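Local coordinates for glutamate receptor 1 (Adineta vaga, PDB 4IO2), which binds glutamate in its ligand-binding domain and probably acts as a ligand-gated ion channel of the glutamate receptor family, at residues I8-F20 with A75-T87. Sequence-based numbering, arbitrary orientation. Where two conformers were deposited one is given.
Sequences ITLRIGVIESVPF and ANGDYDIAIGDIT. With GLU (glutamic acid), chain E.
Tyr79 lays one face of its ring over the CA of Gly13, which sits 3.9 Å from the ring centroid and 23° off its normal, a CH-pi contact; a CB on Gly13 would clash with Tyr79 CG. Arg11, its chain bent at chi3 (-56°), turns its guanidinium onto Asp80 side-on, NH2 reaching OD1 at 3.0 Å in a salt bridge and NE reaching OD2, both from above the carboxylate plane. Asp80 OD2 also accepts from Arg11 N at 2.8 Å, while NH1 and NH2 converge on the O of Gly77, a Schellman glycine closing helix 67-75. With Arg11 cut back to an alanine, the Asp80 carboxylate is likely to lose its charged mate and Gly77 O both guanidinium donors. Strand 9-14, central in the three-stranded parallel sheet of this periplasmic-binding-protein-like domain, then pairs with strand 81-82: Gly13 N bonds Ile81 O at 2.9 Å, and Ile83 N bonds Gly13 O. Ile12 and Ile81 lie side by side, CG1 to CG1 3.9 Å. Farther along, Ser17 OG donates to Asp85 OD2 at 2.8 Å on its syn side, though tilted out of the carboxylate plane, Tyr67 and a water engage OD1, and the Phe20 ring lies against Asp85 CB. Asp85 O accepts from the amino nitrogen of bound glutamate at 2.8 Å.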
loop_
_atom_site.group_PDB
_atom_site.type_symbol
_atom_site.label_atom_id
_atom_site.label_comp_id
_atom_site.label_asym_id
_atom_site.label_seq_id
_atom_site.Cartn_x
_atom_site.Cartn_y
_atom_site.Cartn_z
ATOM N N ILE A 8 -25.715 11.792 2.452
ATOM C CA ILE A 8 -24.962 12.761 3.238
ATOM C C ILE A 8 -24.142 13.625 2.301
ATOM O O ILE A 8 -23.567 13.114 1.343
ATOM C CB ILE A 8 -23.989 12.027 4.199
ATOM C CG1 ILE A 8 -24.763 11.090 5.150
ATOM C CG2 ILE A 8 -23.070 12.992 4.917
ATOM C CD1 ILE A 8 -25.772 11.802 6.032
ATOM N N THR A 9 -24.068 14.915 2.582
ATOM C CA THR A 9 -23.212 15.790 1.803
ATOM C C THR A 9 -21.798 15.802 2.371
ATOM O O THR A 9 -21.608 15.991 3.566
ATOM C CB THR A 9 -23.771 17.244 1.774
ATOM O OG1 THR A 9 -25.049 17.237 1.142
ATOM C CG2 THR A 9 -22.831 18.184 1.012
ATOM N N LEU A 10 -20.822 15.559 1.504
ATOM C CA LEU A 10 -19.409 15.663 1.860
ATOM C C LEU A 10 -18.771 16.822 1.173
ATOM O O LEU A 10 -18.790 16.905 -0.057
ATOM C CB LEU A 10 -18.644 14.432 1.424
ATOM C CG LEU A 10 -18.967 13.158 2.150
ATOM C CD1 LEU A 10 -18.155 12.053 1.500
ATOM C CD2 LEU A 10 -18.705 13.293 3.629
ATOM N N ARG A 11 -18.154 17.694 1.950
ATOM C CA ARG A 11 -17.243 18.723 1.428
ATOM C C ARG A 11 -15.898 18.055 1.177
ATOM O O ARG A 11 -15.215 17.590 2.116
ATOM C CB ARG A 11 -17.073 19.878 2.419
ATOM C CG ARG A 11 -18.346 20.641 2.760
ATOM C CD ARG A 11 -18.128 21.549 3.972
ATOM N NE ARG A 11 -17.658 20.751 5.094
ATOM C CZ ARG A 11 -16.913 21.182 6.111
ATOM N NH1 ARG A 11 -16.589 22.466 6.248
ATOM N NH2 ARG A 11 -16.510 20.305 7.009
ATOM N N ILE A 12 -15.527 17.947 -0.097
ATOM C CA ILE A 12 -14.353 17.179 -0.539
ATOM C C ILE A 12 -13.274 18.132 -1.026
ATOM O O ILE A 12 -13.442 18.768 -2.055
ATOM C CB ILE A 12 -14.703 16.212 -1.675
ATOM C CG1 ILE A 12 -15.844 15.303 -1.273
ATOM C CG2 ILE A 12 -13.446 15.424 -2.089
ATOM C CD1 ILE A 12 -16.300 14.318 -2.363
ATOM N N GLY A 13 -12.203 18.267 -0.250
ATOM C CA GLY A 13 -11.079 19.097 -0.650
ATOM C C GLY A 13 -10.220 18.373 -1.686
ATOM O O GLY A 13 -9.927 17.169 -1.533
ATOM N N VAL A 14 -9.870 19.101 -2.745
ATOM C CA VAL A 14 -8.971 18.618 -3.778
ATOM C C VAL A 14 -7.899 19.658 -3.985
ATOM O O VAL A 14 -8.029 20.806 -3.553
ATOM C CB VAL A 14 -9.713 18.266 -5.100
ATOM C CG1 VAL A 14 -10.760 17.166 -4.906
ATOM C CG2 VAL A 14 -10.365 19.456 -5.758
ATOM N N ILE A 15 -6.787 19.235 -4.582
ATOM C CA ILE A 15 -5.607 20.100 -4.726
ATOM C C ILE A 15 -5.010 19.910 -6.120
ATOM O O ILE A 15 -4.867 18.799 -6.617
ATOM C CB ILE A 15 -4.592 19.806 -3.588
ATOM C CG1 ILE A 15 -3.377 20.707 -3.663
ATOM C CG2 ILE A 15 -4.164 18.326 -3.517
ATOM C CD1 ILE A 15 -2.501 20.687 -2.417
ATOM N N GLU A 16 -4.694 21.015 -6.776
ATOM C CA GLU A 16 -4.211 20.959 -8.143
ATOM C C GLU A 16 -2.934 20.120 -8.256
ATOM O O GLU A 16 -1.952 20.371 -7.564
ATOM C CB GLU A 16 -3.981 22.388 -8.678
ATOM C CG GLU A 16 -3.553 22.434 -10.145
ATOM C CD GLU A 16 -3.450 23.815 -10.738
ATOM O OE1 GLU A 16 -3.730 24.799 -10.025
ATOM O OE2 GLU A 16 -3.075 23.927 -11.938
ATOM N N SER A 17 -2.936 19.191 -9.209
ATOM C CA SER A 17 -1.784 18.338 -9.486
ATOM C C SER A 17 -2.117 17.521 -10.728
ATOM O O SER A 17 -2.900 16.579 -10.642
ATOM C CB SER A 17 -1.514 17.388 -8.341
ATOM O OG SER A 17 -0.352 16.655 -8.632
ATOM N N VAL A 18 -1.570 17.875 -11.888
ATOM C CA VAL A 18 -1.859 17.138 -13.088
ATOM C C VAL A 18 -1.225 15.783 -13.054
ATOM O O VAL A 18 -0.085 15.647 -12.651
ATOM C CB VAL A 18 -1.490 17.908 -14.396
ATOM C CG1 VAL A 18 -2.146 19.257 -14.422
ATOM C CG2 VAL A 18 0.049 18.089 -14.593
ATOM N N PRO A 19 -1.954 14.732 -13.508
ATOM C CA PRO A 19 -3.323 14.610 -14.030
ATOM C C PRO A 19 -4.318 14.064 -12.985
ATOM O O PRO A 19 -5.362 13.523 -13.356
ATOM C CB PRO A 19 -3.124 13.625 -15.173
ATOM C CG PRO A 19 -2.180 12.605 -14.512
ATOM C CD PRO A 19 -1.247 13.443 -13.647
ATOM N N PHE A 20 -3.995 14.204 -11.696
ATOM C CA PHE A 20 -4.925 13.884 -10.618
ATOM C C PHE A 20 -6.077 14.874 -10.588
ATOM O O PHE A 20 -7.260 14.458 -10.645
ATOM C CB PHE A 20 -4.199 13.865 -9.275
ATOM C CG PHE A 20 -3.447 12.567 -8.990
ATOM C CD1 PHE A 20 -4.148 11.395 -8.795
ATOM C CD2 PHE A 20 -2.069 12.524 -8.985
ATOM C CE1 PHE A 20 -3.471 10.197 -8.521
ATOM C CE2 PHE A 20 -1.369 11.342 -8.722
ATOM C CZ PHE A 20 -2.083 10.186 -8.495
ATOM N N ALA A 75 -8.188 19.038 9.232
ATOM C CA ALA A 75 -8.222 18.818 10.681
ATOM C C ALA A 75 -8.934 19.961 11.385
ATOM O O ALA A 75 -9.543 19.748 12.418
ATOM C CB ALA A 75 -6.825 18.641 11.254
ATOM N N ASN A 76 -8.862 21.162 10.823
ATOM C CA ASN A 76 -9.536 22.337 11.386
ATOM C C ASN A 76 -11.036 22.367 11.090
ATOM O O ASN A 76 -11.734 23.205 11.637
ATOM C CB ASN A 76 -8.895 23.581 10.780
ATOM C CG ASN A 76 -9.387 24.862 11.409
ATOM O OD1 ASN A 76 -9.164 25.090 12.592
ATOM N ND2 ASN A 76 -10.010 25.722 10.607
ATOM N N GLY A 77 -11.509 21.488 10.203
ATOM C CA GLY A 77 -12.929 21.392 9.884
ATOM C C GLY A 77 -13.324 22.031 8.564
ATOM O O GLY A 77 -14.523 22.116 8.296
ATOM N N ASP A 78 -12.347 22.399 7.718
ATOM C CA ASP A 78 -12.634 23.112 6.474
ATOM C C ASP A 78 -13.220 22.218 5.390
ATOM O O ASP A 78 -13.879 22.696 4.471
ATOM C CB ASP A 78 -11.386 23.783 5.910
ATOM C CG ASP A 78 -10.781 24.847 6.840
ATOM O OD1 ASP A 78 -11.250 25.056 7.992
ATOM O OD2 ASP A 78 -9.795 25.464 6.375
ATOM N N TYR A 79 -12.974 20.924 5.541
ATOM C CA TYR A 79 -13.454 19.900 4.614
ATOM C C TYR A 79 -13.880 18.693 5.456
ATOM O O TYR A 79 -13.457 18.550 6.605
ATOM C CB TYR A 79 -12.338 19.451 3.643
ATOM C CG TYR A 79 -11.646 20.584 2.909
ATOM C CD1 TYR A 79 -12.283 21.286 1.882
ATOM C CD2 TYR A 79 -10.378 20.992 3.263
ATOM C CE1 TYR A 79 -11.653 22.323 1.211
ATOM C CE2 TYR A 79 -9.732 22.030 2.587
ATOM C CZ TYR A 79 -10.369 22.709 1.585
ATOM O OH TYR A 79 -9.691 23.728 0.950
ATOM N N ASP A 80 -14.672 17.816 4.864
ATOM C CA ASP A 80 -14.995 16.516 5.465
ATOM C C ASP A 80 -14.001 15.435 5.111
ATOM O O ASP A 80 -13.615 14.659 5.973
ATOM C CB ASP A 80 -16.416 16.085 5.097
ATOM C CG ASP A 80 -17.438 17.097 5.576
ATOM O OD1 ASP A 80 -17.395 17.483 6.782
ATOM O OD2 ASP A 80 -18.265 17.538 4.769
ATOM N N ILE A 81 -13.632 15.370 3.846
ATOM C CA ILE A 81 -12.543 14.500 3.409
ATOM C C ILE A 81 -11.679 15.293 2.424
ATOM O O ILE A 81 -12.108 16.323 1.910
ATOM C CB ILE A 81 -13.014 13.170 2.757
ATOM C CG1 ILE A 81 -13.825 13.433 1.482
ATOM C CG2 ILE A 81 -13.818 12.370 3.768
ATOM C CD1 ILE A 81 -14.218 12.143 0.699
ATOM N N ALA A 82 -10.489 14.795 2.152
ATOM C CA ALA A 82 -9.638 15.357 1.089
ATOM C C ALA A 82 -9.065 14.212 0.248
ATOM O O ALA A 82 -8.581 13.212 0.764
ATOM C CB ALA A 82 -8.511 16.249 1.657
ATOM N N ILE A 83 -9.183 14.371 -1.062
ATOM C CA ILE A 83 -8.782 13.355 -2.017
ATOM C C ILE A 83 -7.760 13.912 -2.968
ATOM O O ILE A 83 -7.987 14.946 -3.607
ATOM C CB ILE A 83 -9.974 12.791 -2.828
ATOM C CG1 ILE A 83 -11.081 12.245 -1.915
ATOM C CG2 ILE A 83 -9.467 11.697 -3.737
ATOM C CD1 ILE A 83 -12.328 11.778 -2.679
ATOM N N GLY A 84 -6.636 13.219 -3.082
ATOM C CA GLY A 84 -5.604 13.624 -3.998
ATOM C C GLY A 84 -4.391 12.733 -3.875
ATOM O O GLY A 84 -4.410 11.621 -3.315
ATOM N N ASP A 85 -3.287 13.215 -4.438
ATOM C CA ASP A 85 -1.972 12.565 -4.328
ATOM C C ASP A 85 -1.336 12.964 -3.000
ATOM O O ASP A 85 -0.341 13.670 -2.970
ATOM C CB ASP A 85 -1.065 12.920 -5.521
ATOM C CG ASP A 85 -0.961 14.420 -5.846
ATOM O OD1 ASP A 85 -1.796 15.231 -5.438
ATOM O OD2 ASP A 85 -0.003 14.788 -6.596
ATOM N N ILE A 86 -1.972 12.504 -1.906
ATOM C CA ILE A 86 -1.625 12.912 -0.555
ATOM C C ILE A 86 -0.985 11.739 0.163
ATOM O O ILE A 86 -1.616 10.696 0.395
ATOM C CB ILE A 86 -2.877 13.363 0.222
ATOM C CG1 ILE A 86 -3.641 14.472 -0.518
ATOM C CG2 ILE A 86 -2.510 13.850 1.578
ATOM C CD1 ILE A 86 -5.072 14.666 -0.018
ATOM N N THR A 87 0.312 11.878 0.452
ATOM C CA THR A 87 1.056 10.822 1.088
ATOM C C THR A 87 0.662 10.591 2.543
ATOM O O THR A 87 0.553 11.525 3.334
ATOM C CB THR A 87 2.559 11.099 0.982
ATOM O OG1 THR A 87 2.897 11.309 -0.394
ATOM C CG2 THR A 87 3.414 9.940 1.533
HETATM N N GLU E . 2.341 13.442 -2.196
HETATM C CA GLU E . 3.113 14.562 -1.650
HETATM C C GLU E . 2.614 14.914 -0.251
HETATM O O GLU E . 1.516 14.440 0.141
HETATM C CB GLU E . 3.046 15.809 -2.537
HETATM C CG GLU E . 3.515 15.636 -3.986
HETATM C CD GLU E . 5.016 15.419 -4.174
HETATM O OE1 GLU E . 5.754 15.531 -3.197
HETATM O OE2 GLU E . 5.448 15.210 -5.338
HETATM O OXT GLU E . 3.323 15.655 0.469
HETATM O O HOH W 1 -6.820 16.477 -5.486
HETATM O O HOH W 2 -4.283 16.081 -6.465
#